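Local coordinates for enterochelin esterase (Salmonella enterica subsp. enterica serovar Typhimurium, PDB 3MGA), which probably hydrolyses the ester bonds of ferric enterobactin, a siderophore complex, and so helps release the imported iron inside the cell, at residues A[20-25]-A[150-155]; A[104-109]-A[118-123]; A[189-194]-A[271-276]; A[254-259]-A[300-305]. All blocks are in the same frame, centred on the assembly; numbering follows the deposited sequence.

Contact 1: residues A[20-25]-A[150-155]; sequences TGPEWI and SALEMP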
loop_
_atom_site.group_PDB
_atom_site.type_symbol
_atom_site.label_atom_id
_atom_site.label_comp_id
_atom_site.label_asym_id
_atom_site.label_seq_id
_atom_site.Cartn_x
_atom_site.Cartn_y
_atom_site.Cartn_z
ATOM N N THR A 20 -18.269 1.135 18.899
ATOM C CA THR A 20 -16.856 0.769 18.866
ATOM C C THR A 20 -16.230 1.087 17.506
ATOM O O THR A 20 -15.073 0.759 17.260
ATOM C CB THR A 20 -16.706 -0.751 19.102
ATOM O OG1 THR A 20 -17.218 -1.080 20.396
ATOM C CG2 THR A 20 -15.243 -1.195 19.010
ATOM N N GLY A 21 -17.005 1.723 16.630
ATOM C CA GLY A 21 -16.543 2.070 15.295
ATOM C C GLY A 21 -17.640 1.796 14.289
ATOM O O GLY A 21 -18.815 1.751 14.645
ATOM N N PRO A 22 -17.268 1.632 13.015
ATOM C CA PRO A 22 -18.257 1.340 11.984
ATOM C C PRO A 22 -19.015 0.033 12.228
ATOM O O PRO A 22 -18.444 -0.936 12.739
ATOM C CB PRO A 22 -17.408 1.230 10.715
ATOM C CG PRO A 22 -16.221 2.073 10.991
ATOM C CD PRO A 22 -15.936 1.883 12.443
ATOM N N GLU A 23 -20.294 0.025 11.865
ATOM C CA GLU A 23 -21.152 -1.152 12.013
ATOM C C GLU A 23 -21.584 -1.639 10.638
ATOM O O GLU A 23 -21.744 -0.847 9.717
ATOM C CB GLU A 23 -22.374 -0.811 12.858
ATOM C CG GLU A 23 -22.049 -0.463 14.302
ATOM C CD GLU A 23 -23.265 0.024 15.066
ATOM O OE1 GLU A 23 -24.078 0.761 14.471
ATOM O OE2 GLU A 23 -23.395 -0.307 16.266
ATOM N N TRP A 24 -21.785 -2.943 10.504
ATOM C CA TRP A 24 -22.174 -3.519 9.228
ATOM C C TRP A 24 -23.336 -4.513 9.330
ATOM O O TRP A 24 -23.535 -5.150 10.360
ATOM C CB TRP A 24 -20.963 -4.198 8.576
ATOM C CG TRP A 24 -20.334 -5.292 9.411
ATOM C CD1 TRP A 24 -20.697 -6.607 9.448
ATOM C CD2 TRP A 24 -19.219 -5.161 10.299
ATOM N NE1 TRP A 24 -19.889 -7.300 10.312
ATOM C CE2 TRP A 24 -18.973 -6.437 10.851
ATOM C CE3 TRP A 24 -18.412 -4.089 10.691
ATOM C CZ2 TRP A 24 -17.949 -6.671 11.777
ATOM C CZ3 TRP A 24 -17.389 -4.323 11.609
ATOM C CH2 TRP A 24 -17.166 -5.603 12.138
ATOM N N ILE A 25 -24.096 -4.617 8.242
ATOM C CA ILE A 25 -25.221 -5.543 8.136
ATOM C C ILE A 25 -25.123 -6.277 6.803
ATOM O O ILE A 25 -25.054 -5.655 5.745
ATOM C CB ILE A 25 -26.581 -4.830 8.212
ATOM C CG1 ILE A 25 -26.766 -4.175 9.580
ATOM C CG2 ILE A 25 -27.715 -5.819 7.953
ATOM C CD1 ILE A 25 -26.721 -5.143 10.731
ATOM N N SER A 150 -7.681 5.043 9.870
ATOM C CA SER A 150 -8.238 3.927 10.633
ATOM C C SER A 150 -8.528 2.736 9.726
ATOM O O SER A 150 -8.690 2.891 8.530
ATOM C CB SER A 150 -9.477 4.383 11.386
ATOM O OG SER A 150 -9.130 5.446 12.260
ATOM N N ALA A 151 -8.579 1.547 10.315
ATOM C CA ALA A 151 -8.782 0.317 9.565
ATOM C C ALA A 151 -10.194 -0.258 9.669
ATOM O O ALA A 151 -10.784 -0.334 10.757
ATOM C CB ALA A 151 -7.776 -0.723 10.018
ATOM N N LEU A 152 -10.704 -0.683 8.514
ATOM C CA LEU A 152 -12.019 -1.297 8.402
ATOM C C LEU A 152 -11.884 -2.540 7.543
ATOM O O LEU A 152 -11.260 -2.502 6.477
ATOM C CB LEU A 152 -13.023 -0.330 7.768
ATOM C CG LEU A 152 -14.465 -0.844 7.666
ATOM C CD1 LEU A 152 -14.958 -1.402 8.993
ATOM C CD2 LEU A 152 -15.394 0.265 7.164
ATOM N N GLU A 153 -12.463 -3.638 8.005
ATOM C CA GLU A 153 -12.403 -4.894 7.273
ATOM C C GLU A 153 -13.739 -5.621 7.312
ATOM O O GLU A 153 -14.321 -5.786 8.371
ATOM C CB GLU A 153 -11.359 -5.817 7.895
ATOM C CG GLU A 153 -9.980 -5.221 8.060
ATOM C CD GLU A 153 -8.952 -6.268 8.479
ATOM O OE1 GLU A 153 -7.751 -5.941 8.518
ATOM O OE2 GLU A 153 -9.346 -7.422 8.743
HETATM N N MSE A 154 -14.222 -6.054 6.155
HETATM C CA MSE A 154 -15.467 -6.812 6.105
HETATM C C MSE A 154 -15.122 -8.247 6.517
HETATM O O MSE A 154 -13.961 -8.642 6.439
HETATM C CB MSE A 154 -16.114 -6.743 4.729
HETATM C CG MSE A 154 -16.723 -5.385 4.376
HETATM SE SE MSE A 154 -18.087 -4.727 5.633
HETATM C CE MSE A 154 -17.019 -3.763 6.941
ATOM N N PRO A 155 -16.125 -9.023 6.957
ATOM C CA PRO A 155 -15.902 -10.372 7.478
ATOM C C PRO A 155 -15.175 -11.362 6.584
ATOM O O PRO A 155 -14.570 -12.289 7.089
ATOM C CB PRO A 155 -17.326 -10.869 7.762
ATOM C CG PRO A 155 -18.119 -9.629 7.952
ATOM C CD PRO A 155 -17.556 -8.676 6.972
#

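Contact 2: residues A[104-109]-A[118-123]; sequences DVFAAF and NVLREG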
loop_
_atom_site.group_PDB
_atom_site.type_symbol
_atom_site.label_atom_id
_atom_site.label_comp_id
_atom_site.label_asym_id
_atom_site.label_seq_id
_atom_site.Cartn_x
_atom_site.Cartn_y
_atom_site.Cartn_z
ATOM N N ASP A 104 -16.537 25.812 1.320
ATOM C CA ASP A 104 -16.195 26.474 0.057
ATOM C C ASP A 104 -15.043 25.789 -0.686
ATOM O O ASP A 104 -14.260 26.455 -1.365
ATOM C CB ASP A 104 -15.845 27.952 0.313
ATOM C CG ASP A 104 -14.619 28.136 1.223
ATOM O OD1 ASP A 104 -14.138 27.143 1.819
ATOM O OD2 ASP A 104 -14.139 29.290 1.342
ATOM N N VAL A 105 -14.944 24.466 -0.570
ATOM C CA VAL A 105 -13.872 23.724 -1.236
ATOM C C VAL A 105 -14.380 23.075 -2.514
ATOM O O VAL A 105 -13.883 23.361 -3.602
ATOM C CB VAL A 105 -13.261 22.638 -0.321
ATOM C CG1 VAL A 105 -12.171 21.883 -1.059
ATOM C CG2 VAL A 105 -12.701 23.259 0.943
ATOM N N PHE A 106 -15.370 22.200 -2.381
ATOM C CA PHE A 106 -15.937 21.522 -3.538
ATOM C C PHE A 106 -17.096 22.294 -4.153
ATOM O O PHE A 106 -17.788 23.064 -3.479
ATOM C CB PHE A 106 -16.417 20.120 -3.168
ATOM C CG PHE A 106 -15.319 19.201 -2.700
ATOM C CD1 PHE A 106 -14.432 18.647 -3.611
ATOM C CD2 PHE A 106 -15.203 18.863 -1.358
ATOM C CE1 PHE A 106 -13.428 17.788 -3.190
ATOM C CE2 PHE A 106 -14.209 18.004 -0.931
ATOM C CZ PHE A 106 -13.317 17.462 -1.848
ATOM N N ALA A 107 -17.298 22.079 -5.447
ATOM C CA ALA A 107 -18.386 22.710 -6.171
ATOM C C ALA A 107 -19.584 21.777 -6.099
ATOM O O ALA A 107 -19.491 20.679 -5.545
ATOM C CB ALA A 107 -17.988 22.957 -7.614
ATOM N N ALA A 108 -20.710 22.214 -6.649
ATOM C CA ALA A 108 -21.921 21.404 -6.649
ATOM C C ALA A 108 -21.799 20.281 -7.672
ATOM O O ALA A 108 -21.056 20.396 -8.647
ATOM C CB ALA A 108 -23.140 22.268 -6.960
ATOM N N PHE A 109 -22.519 19.191 -7.432
ATOM C CA PHE A 109 -22.523 18.052 -8.341
ATOM C C PHE A 109 -23.946 17.543 -8.498
ATOM O O PHE A 109 -24.628 17.279 -7.507
ATOM C CB PHE A 109 -21.633 16.914 -7.823
ATOM C CG PHE A 109 -20.195 17.308 -7.611
ATOM C CD1 PHE A 109 -19.323 17.404 -8.686
ATOM C CD2 PHE A 109 -19.708 17.554 -6.334
ATOM C CE1 PHE A 109 -17.997 17.765 -8.492
ATOM C CE2 PHE A 109 -18.381 17.910 -6.135
ATOM C CZ PHE A 109 -17.525 18.015 -7.216
ATOM N N ASN A 118 -8.963 15.415 -11.583
ATOM C CA ASN A 118 -8.025 16.480 -11.245
ATOM C C ASN A 118 -8.655 17.473 -10.277
ATOM O O ASN A 118 -8.007 17.913 -9.326
ATOM C CB ASN A 118 -7.553 17.202 -12.508
ATOM C CG ASN A 118 -6.777 16.294 -13.444
ATOM O OD1 ASN A 118 -6.246 15.261 -13.032
ATOM N ND2 ASN A 118 -6.698 16.683 -14.712
ATOM N N VAL A 119 -9.925 17.806 -10.515
ATOM C CA VAL A 119 -10.657 18.740 -9.658
ATOM C C VAL A 119 -10.857 18.146 -8.258
ATOM O O VAL A 119 -10.830 18.875 -7.266
ATOM C CB VAL A 119 -12.021 19.143 -10.272
ATOM C CG1 VAL A 119 -12.765 20.103 -9.352
ATOM C CG2 VAL A 119 -11.816 19.785 -11.632
ATOM N N LEU A 120 -11.051 16.829 -8.184
ATOM C CA LEU A 120 -11.221 16.154 -6.890
ATOM C C LEU A 120 -9.952 16.224 -6.041
ATOM O O LEU A 120 -9.977 16.803 -4.950
ATOM C CB LEU A 120 -11.668 14.694 -7.055
ATOM C CG LEU A 120 -13.116 14.443 -7.473
ATOM C CD1 LEU A 120 -13.376 12.942 -7.615
ATOM C CD2 LEU A 120 -14.071 15.056 -6.454
ATOM N N ARG A 121 -8.854 15.638 -6.521
ATOM C CA ARG A 121 -7.597 15.693 -5.762
ATOM C C ARG A 121 -7.286 17.094 -5.265
ATOM O O ARG A 121 -6.905 17.266 -4.107
ATOM C CB ARG A 121 -6.393 15.142 -6.537
ATOM C CG ARG A 121 -6.155 13.657 -6.324
ATOM C CD ARG A 121 -4.717 13.272 -6.693
ATOM N NE ARG A 121 -4.321 11.994 -6.098
ATOM C CZ ARG A 121 -3.109 11.449 -6.217
ATOM N NH1 ARG A 121 -2.158 12.065 -6.913
ATOM N NH2 ARG A 121 -2.844 10.284 -5.634
ATOM N N GLU A 122 -7.451 18.086 -6.134
ATOM C CA GLU A 122 -7.207 19.469 -5.761
ATOM C C GLU A 122 -8.044 19.789 -4.528
ATOM O O GLU A 122 -7.516 20.214 -3.509
ATOM C CB GLU A 122 -7.557 20.409 -6.922
ATOM C CG GLU A 122 -7.266 21.891 -6.676
ATOM C CD GLU A 122 -5.779 22.206 -6.505
ATOM O OE1 GLU A 122 -5.428 23.407 -6.513
ATOM O OE2 GLU A 122 -4.962 21.267 -6.377
ATOM N N GLY A 123 -9.347 19.552 -4.617
ATOM C CA GLY A 123 -10.251 19.801 -3.496
ATOM C C GLY A 123 -9.811 19.081 -2.229
ATOM O O GLY A 123 -9.826 19.663 -1.140
#

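Contact 3: residues A[189-194]-A[271-276]; sequences VWILTT and RAVTPF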
loop_
_atom_site.group_PDB
_atom_site.type_symbol
_atom_site.label_atom_id
_atom_site.label_comp_id
_atom_site.label_asym_id
_atom_site.label_seq_id
_atom_site.Cartn_x
_atom_site.Cartn_y
_atom_site.Cartn_z
ATOM N N VAL A 189 18.796 2.862 5.766
ATOM C CA VAL A 189 18.427 1.536 5.300
ATOM C C VAL A 189 18.304 0.658 6.559
ATOM O O VAL A 189 19.088 0.799 7.514
ATOM C CB VAL A 189 19.439 0.944 4.307
ATOM C CG1 VAL A 189 19.492 1.798 3.029
ATOM C CG2 VAL A 189 20.830 0.812 4.951
ATOM N N TRP A 190 17.298 -0.204 6.589
ATOM C CA TRP A 190 17.102 -1.087 7.728
ATOM C C TRP A 190 17.423 -2.526 7.344
ATOM O O TRP A 190 17.167 -2.952 6.224
ATOM C CB TRP A 190 15.672 -1.002 8.238
ATOM C CG TRP A 190 15.295 0.284 8.897
ATOM C CD1 TRP A 190 15.270 0.535 10.241
ATOM C CD2 TRP A 190 14.836 1.484 8.260
ATOM N NE1 TRP A 190 14.829 1.817 10.480
ATOM C CE2 TRP A 190 14.565 2.422 9.279
ATOM C CE3 TRP A 190 14.624 1.857 6.932
ATOM C CZ2 TRP A 190 14.105 3.702 9.007
ATOM C CZ3 TRP A 190 14.169 3.135 6.663
ATOM C CH2 TRP A 190 13.913 4.039 7.695
ATOM N N ILE A 191 17.981 -3.282 8.277
ATOM C CA ILE A 191 18.334 -4.664 8.003
ATOM C C ILE A 191 17.748 -5.597 9.039
ATOM O O ILE A 191 18.017 -5.456 10.221
ATOM C CB ILE A 191 19.858 -4.873 8.005
ATOM C CG1 ILE A 191 20.537 -3.995 6.958
ATOM C CG2 ILE A 191 20.195 -6.336 7.719
ATOM C CD1 ILE A 191 22.068 -4.144 6.949
ATOM N N LEU A 192 16.950 -6.551 8.591
ATOM C CA LEU A 192 16.392 -7.559 9.480
ATOM C C LEU A 192 16.796 -8.932 8.961
ATOM O O LEU A 192 16.692 -9.191 7.776
ATOM C CB LEU A 192 14.864 -7.493 9.531
ATOM C CG LEU A 192 14.219 -8.591 10.389
ATOM C CD1 LEU A 192 14.527 -8.335 11.854
ATOM C CD2 LEU A 192 12.716 -8.655 10.167
ATOM N N THR A 193 17.265 -9.798 9.853
ATOM C CA THR A 193 17.624 -11.161 9.494
ATOM C C THR A 193 16.689 -12.068 10.288
ATOM O O THR A 193 16.424 -11.801 11.456
ATOM C CB THR A 193 19.083 -11.492 9.859
ATOM O OG1 THR A 193 19.248 -11.422 11.275
ATOM C CG2 THR A 193 20.044 -10.530 9.189
ATOM N N THR A 194 16.196 -13.136 9.673
ATOM C CA THR A 194 15.274 -14.044 10.355
ATOM C C THR A 194 15.761 -15.494 10.421
ATOM O O THR A 194 14.969 -16.416 10.620
ATOM C CB THR A 194 13.880 -14.000 9.691
ATOM O OG1 THR A 194 13.965 -14.456 8.329
ATOM C CG2 THR A 194 13.337 -12.586 9.727
ATOM N N ARG A 271 26.330 -6.840 2.454
ATOM C CA ARG A 271 26.994 -8.141 2.432
ATOM C C ARG A 271 28.137 -8.209 3.444
ATOM O O ARG A 271 28.466 -9.284 3.939
ATOM C CB ARG A 271 27.516 -8.464 1.020
ATOM C CG ARG A 271 28.279 -9.784 0.930
ATOM C CD ARG A 271 28.592 -10.215 -0.504
ATOM N NE ARG A 271 29.342 -9.219 -1.274
ATOM C CZ ARG A 271 28.824 -8.406 -2.199
ATOM N NH1 ARG A 271 27.534 -8.466 -2.525
ATOM N NH2 ARG A 271 29.618 -7.543 -2.830
ATOM N N ALA A 272 28.747 -7.067 3.743
ATOM C CA ALA A 272 29.847 -7.025 4.705
ATOM C C ALA A 272 29.362 -7.270 6.131
ATOM O O ALA A 272 30.119 -7.762 6.959
ATOM C CB ALA A 272 30.595 -5.707 4.617
ATOM N N VAL A 273 28.103 -6.949 6.416
ATOM C CA VAL A 273 27.559 -7.145 7.766
ATOM C C VAL A 273 26.878 -8.503 7.955
ATOM O O VAL A 273 26.954 -9.071 9.038
ATOM C CB VAL A 273 26.609 -5.978 8.211
ATOM C CG1 VAL A 273 27.410 -4.686 8.354
ATOM C CG2 VAL A 273 25.443 -5.800 7.260
ATOM N N THR A 274 26.195 -8.997 6.924
ATOM C CA THR A 274 25.543 -10.319 6.969
ATOM C C THR A 274 25.481 -10.942 5.572
ATOM O O THR A 274 25.074 -10.281 4.612
ATOM C CB THR A 274 24.112 -10.278 7.546
ATOM O OG1 THR A 274 23.299 -9.376 6.780
ATOM C CG2 THR A 274 24.129 -9.851 9.010
ATOM N N PRO A 275 25.872 -12.218 5.454
ATOM C CA PRO A 275 25.851 -12.884 4.150
ATOM C C PRO A 275 24.455 -13.147 3.577
ATOM O O PRO A 275 23.491 -13.262 4.320
ATOM C CB PRO A 275 26.547 -14.233 4.422
ATOM C CG PRO A 275 27.167 -14.134 5.776
ATOM C CD PRO A 275 26.402 -13.089 6.520
ATOM N N PHE A 276 24.374 -13.211 2.249
ATOM C CA PHE A 276 23.130 -13.533 1.533
ATOM C C PHE A 276 23.459 -14.116 0.149
ATOM O O PHE A 276 24.547 -13.895 -0.389
ATOM C CB PHE A 276 22.172 -12.337 1.434
ATOM C CG PHE A 276 22.741 -11.148 0.719
ATOM C CD1 PHE A 276 22.731 -11.084 -0.673
ATOM C CD2 PHE A 276 23.249 -10.069 1.436
ATOM C CE1 PHE A 276 23.245 -9.984 -1.337
ATOM C CE2 PHE A 276 23.762 -8.958 0.780
ATOM C CZ PHE A 276 23.762 -8.916 -0.612
#

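Contact 4: residues A[254-259]-A[300-305]; sequences CNADFW and LNWPTR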
loop_
_atom_site.group_PDB
_atom_site.type_symbol
_atom_site.label_atom_id
_atom_site.label_comp_id
_atom_site.label_asym_id
_atom_site.label_seq_id
_atom_site.Cartn_x
_atom_site.Cartn_y
_atom_site.Cartn_z
ATOM N N CYS A 254 11.630 4.380 -12.883
ATOM C CA CYS A 254 12.575 3.995 -13.926
ATOM C C CYS A 254 13.829 4.866 -13.974
ATOM O O CYS A 254 14.177 5.411 -15.014
ATOM C CB CYS A 254 11.878 3.984 -15.293
ATOM S SG CYS A 254 10.431 2.891 -15.372
ATOM N N ASN A 255 14.496 4.992 -12.831
ATOM C CA ASN A 255 15.755 5.736 -12.744
ATOM C C ASN A 255 16.865 4.692 -12.585
ATOM O O ASN A 255 16.950 4.023 -11.557
ATOM C CB ASN A 255 15.747 6.711 -11.568
ATOM C CG ASN A 255 16.978 7.604 -11.534
ATOM O OD1 ASN A 255 17.919 7.426 -12.309
ATOM N ND2 ASN A 255 16.971 8.577 -10.632
ATOM N N ALA A 256 17.703 4.559 -13.609
ATOM C CA ALA A 256 18.773 3.554 -13.612
ATOM C C ALA A 256 19.806 3.752 -12.521
ATOM O O ALA A 256 20.277 2.781 -11.948
ATOM C CB ALA A 256 19.447 3.484 -14.987
ATOM N N ASP A 257 20.161 4.997 -12.225
ATOM C CA ASP A 257 21.154 5.256 -11.172
ATOM C C ASP A 257 20.767 4.691 -9.824
ATOM O O ASP A 257 21.622 4.206 -9.096
ATOM C CB ASP A 257 21.482 6.747 -11.050
ATOM C CG ASP A 257 22.432 7.219 -12.129
ATOM O OD1 ASP A 257 22.906 6.364 -12.912
ATOM O OD2 ASP A 257 22.726 8.438 -12.179
ATOM N N PHE A 258 19.486 4.739 -9.486
ATOM C CA PHE A 258 19.052 4.202 -8.205
ATOM C C PHE A 258 19.470 2.738 -8.078
ATOM O O PHE A 258 20.114 2.355 -7.105
ATOM C CB PHE A 258 17.545 4.340 -8.025
ATOM C CG PHE A 258 17.037 3.731 -6.755
ATOM C CD1 PHE A 258 17.157 4.405 -5.550
ATOM C CD2 PHE A 258 16.441 2.480 -6.756
ATOM C CE1 PHE A 258 16.690 3.848 -4.378
ATOM C CE2 PHE A 258 15.975 1.920 -5.577
ATOM C CZ PHE A 258 16.099 2.609 -4.390
ATOM N N TRP A 259 19.121 1.934 -9.081
ATOM C CA TRP A 259 19.449 0.506 -9.058
ATOM C C TRP A 259 20.918 0.199 -9.290
ATOM O O TRP A 259 21.416 -0.800 -8.770
ATOM C CB TRP A 259 18.547 -0.272 -10.008
ATOM C CG TRP A 259 17.163 -0.304 -9.492
ATOM C CD1 TRP A 259 16.089 0.385 -9.964
ATOM C CD2 TRP A 259 16.716 -1.003 -8.328
ATOM N NE1 TRP A 259 14.989 0.122 -9.193
ATOM C CE2 TRP A 259 15.347 -0.726 -8.178
ATOM C CE3 TRP A 259 17.339 -1.858 -7.413
ATOM C CZ2 TRP A 259 14.582 -1.280 -7.154
ATOM C CZ3 TRP A 259 16.586 -2.403 -6.397
ATOM C CH2 TRP A 259 15.218 -2.106 -6.271
ATOM N N LEU A 300 13.503 -6.336 -14.818
ATOM C CA LEU A 300 13.590 -6.302 -16.275
ATOM C C LEU A 300 14.982 -5.909 -16.777
ATOM O O LEU A 300 15.453 -6.472 -17.759
ATOM C CB LEU A 300 12.546 -5.344 -16.862
ATOM C CG LEU A 300 11.074 -5.756 -16.769
ATOM C CD1 LEU A 300 10.177 -4.625 -17.254
ATOM C CD2 LEU A 300 10.810 -7.031 -17.572
ATOM N N ASN A 301 15.641 -4.960 -16.109
ATOM C CA ASN A 301 16.973 -4.513 -16.541
ATOM C C ASN A 301 18.161 -5.286 -15.951
ATOM O O ASN A 301 19.203 -5.398 -16.607
ATOM C CB ASN A 301 17.169 -3.006 -16.314
ATOM C CG ASN A 301 16.242 -2.157 -17.174
ATOM O OD1 ASN A 301 16.664 -1.599 -18.194
ATOM N ND2 ASN A 301 14.966 -2.106 -16.806
ATOM N N TRP A 302 18.013 -5.819 -14.741
ATOM C CA TRP A 302 19.094 -6.580 -14.098
ATOM C C TRP A 302 18.569 -7.908 -13.544
ATOM O O TRP A 302 18.585 -8.138 -12.326
ATOM C CB TRP A 302 19.741 -5.745 -12.995
ATOM C CG TRP A 302 20.306 -4.471 -13.506
ATOM C CD1 TRP A 302 21.530 -4.293 -14.088
ATOM C CD2 TRP A 302 19.671 -3.189 -13.507
ATOM N NE1 TRP A 302 21.694 -2.981 -14.448
ATOM C CE2 TRP A 302 20.571 -2.279 -14.102
ATOM C CE3 TRP A 302 18.431 -2.721 -13.061
ATOM C CZ2 TRP A 302 20.271 -0.929 -14.265
ATOM C CZ3 TRP A 302 18.131 -1.385 -13.220
ATOM C CH2 TRP A 302 19.049 -0.500 -13.820
ATOM N N PRO A 303 18.114 -8.801 -14.448
ATOM C CA PRO A 303 17.553 -10.090 -14.028
ATOM C C PRO A 303 18.598 -11.035 -13.446
ATOM O O PRO A 303 18.246 -12.007 -12.784
ATOM C CB PRO A 303 16.960 -10.654 -15.323
ATOM C CG PRO A 303 17.758 -10.025 -16.417
ATOM C CD PRO A 303 18.204 -8.680 -15.916
ATOM N N THR A 304 19.869 -10.737 -13.694
ATOM C CA THR A 304 20.979 -11.534 -13.186
ATOM C C THR A 304 21.203 -11.276 -11.696
ATOM O O THR A 304 21.919 -12.025 -11.034
ATOM C CB THR A 304 22.289 -11.221 -13.964
ATOM O OG1 THR A 304 23.363 -12.029 -13.459
ATOM C CG2 THR A 304 22.659 -9.744 -13.836
ATOM N N ARG A 305 20.607 -10.200 -11.185
ATOM C CA ARG A 305 20.713 -9.833 -9.777
ATOM C C ARG A 305 19.346 -9.851 -9.085
ATOM O O ARG A 305 19.249 -10.254 -7.920
ATOM C CB ARG A 305 21.356 -8.456 -9.657
ATOM C CG ARG A 305 21.480 -7.873 -8.244
ATOM C CD ARG A 305 22.347 -8.685 -7.273
ATOM N NE ARG A 305 21.666 -9.854 -6.715
ATOM C CZ ARG A 305 22.176 -10.643 -5.765
ATOM N NH1 ARG A 305 23.375 -10.398 -5.246
ATOM N NH2 ARG A 305 21.478 -11.682 -5.329
#

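Contact 1: residues A[20-25]-A[150-155]
The contact between Trp24 and Met154 pairs a selenium atom with an aromatic ring. Met154, modelled as selenomethionine, bends at chi2 and chi3, which curls its end back toward the indole. Its SE lies 5.0 Å from the centroid of the Trp24 five-membered ring, 34° off the ring normal. This is an oblique Met-aromatic contact. The methyl CE reaches the benzo part of the indole, 4.0 Å from Trp24 CE3. SE also meets the stem of the tryptophan, 4.1 Å from Trp24 CB. The bent end of Met154 thus runs alongside both stem and ring.

The segments belong to two antiparallel sheets that face each other in the N-terminal domain, an arrangement consistent with an E-set beta sandwich. Edge strand 23-26 bonds to strand 32-39, while strand 148-153 bonds to strand 92-100. No hydrogen bond joins 20-25 to 150-155.

The other contacts are van der Waals packing. Pro155 adds its ring to the indole: its CG is 3.8 Å from Trp24 NE1, and its CD stands over one face, toward the rim. Deeper in, Pro22 CB meets the branched end of Leu152, 4.0 Å from CD1 and 4.2 Å from CD2. Phe36 of strand 32-39 touches both Pro22 and Leu152.

Contact 2: residues A[104-109]-A[118-123]
A loop packs on a helix here, within the N-terminal domain: Val105 and Phe106 lie against Leu120 and Gly123 of helix 117-127. Residues 104-109 have no regular structure and follow strand 92-100. Gly123 is the meeting point. It has no side chain, and two loop side chains rest directly on its backbone. Val105 CG1 is 3.2 Å from Gly123 O, a short approach of a methyl group to a carbonyl. With chi1 at 179°, CG1 is trans to the valine N and reaches over to the helix. The Phe106 ring comes in beside it. Its CE1 is 3.8 Å from Gly123 CA, an oblique approach, and its CZ is 3.9 Å from Gly123 C. The same ring turns an edge to the preceding turn of the helix, where Leu120 O lies near the ring plane, 4.0 Å from Phe106 CE1. Leu120 CD2 adds a looser apolar touch.

Val105 and Phe106 also support each other. Val105 CG1 sits over the centre of the phenyl face, 4.2 Å above the plane. Beyond the segments, Phe106 makes edge-to-face pairs with Trp54 and Trp124, and Leu127 touches both Val105 and Phe106.

No hydrogen bond crosses the contact. It is van der Waals packing of loop side chains on helix backbone, carbonyl oxygens included. Any electrostatic attraction between Leu120 O and the ring edge is at most small.

Contact 3: residues A[189-194]-A[271-276]
Thr194 OG1, just past the end of the strand that brings Ile191 and Thr193 to Val273 and Thr274, is held by two groups outside the segments. Ala235 N makes a hydrogen bond with it, and Thr227 OG1 a weak one. The contact itself has no hydrogen bond.

Its side chains meet through methyl groups. Ile191 CD1 is 3.8 Å from Val273 CG2, and the two side chains run at a slant to each other. The isoleucine chain is extended at chi2, 179°, which carries CD1 out to the valine. One step along the strand face, Thr193 and Thr274 reach toward each other tip to tip. Their CG2 methyls are 4.1 Å apart. In both threonines CG2 is trans to the carbonyl carbon, and the hydroxyl takes the position between N and C.

Thr274 OG1 lies by Ile191 CG2, 4.4 Å away. It is buried by the contact and has no partner in the model. Pro275 O, next along the chain, is bonded by Arg202 NH1.

Alternate residues of strand 185-193 thus present one face to the end of helix 256-273 and the turn that follows. This strand is second in an eight-stranded mixed sheet of order 1-2-4-3-5-6-7-8, antiparallel to neighbours 174-180 and 236-240. That order is the one of the alpha/beta-hydrolase fold, to whose clan this esterase family belongs.

Contact 4: residues A[254-259]-A[300-305]
Trp259 and Trp302 are paired across the contact with CA atoms 8.7 Å apart, the first in the opening turn of helix 256-273, the second just where the chain leaves helix 290-301. The Trp302 indole bridges the gap. Its benzo end reaches the stem of Trp259: CZ3 is 3.4 Å from Trp259 CB, a tight approach, and 4.0 Å from Trp259 CG. The two side chains lie askew. The Trp259 five-membered ring and the Trp302 six-membered ring have centroids 5.9 Å apart, with planes at 40°. Trp302 CH2 also meets Ala256, 4.2 Å from its CB and 4.0 Å from its carbonyl O.

Trp259 has CG trans to its carbonyl carbon. This chi1 of -69° swings the indole aside, and CB makes the closest approach to Trp302. The ring NE1 is hydrogen-bonded to Ser294 OG on helix 290-301, and Phe306 packs edge-to-face on the same indole. Leu260 and Gln263 touch Trp302 from helix 256-273, whose N-cap is Asn255.

No hydrogen bond joins the two segments. The contact is van der Waals packing, mostly of carbon atoms, while the bond to Ser294 satisfies the buried Trp259 N-H and helps fix the rotation of its ring.

How the contacts relate
Contacts 1 and 2 belong to the N-terminal domain, contacts 3 and 4 to the esterase domain. Contact 2 is nested in the chain loop that contact 1 closes, yet their nearest atoms are about 17 Å apart. Contacts 3 and 4 share helix 256-273: contact 4 uses its start, contact 3 its end. Their centres are 20 Å apart, and they touch where Phe276 CE1 lies 3.9 Å from Arg305 NH1. Contact 4 is near a probable nucleophile elbow at Gly287, Ser289 and Gly291, which Trp259 approaches without touching. Contact 1 is on the other side of the chain's centre, with its Leu152 side chain about 9 Å from a bound di(hydroxyethyl)ether.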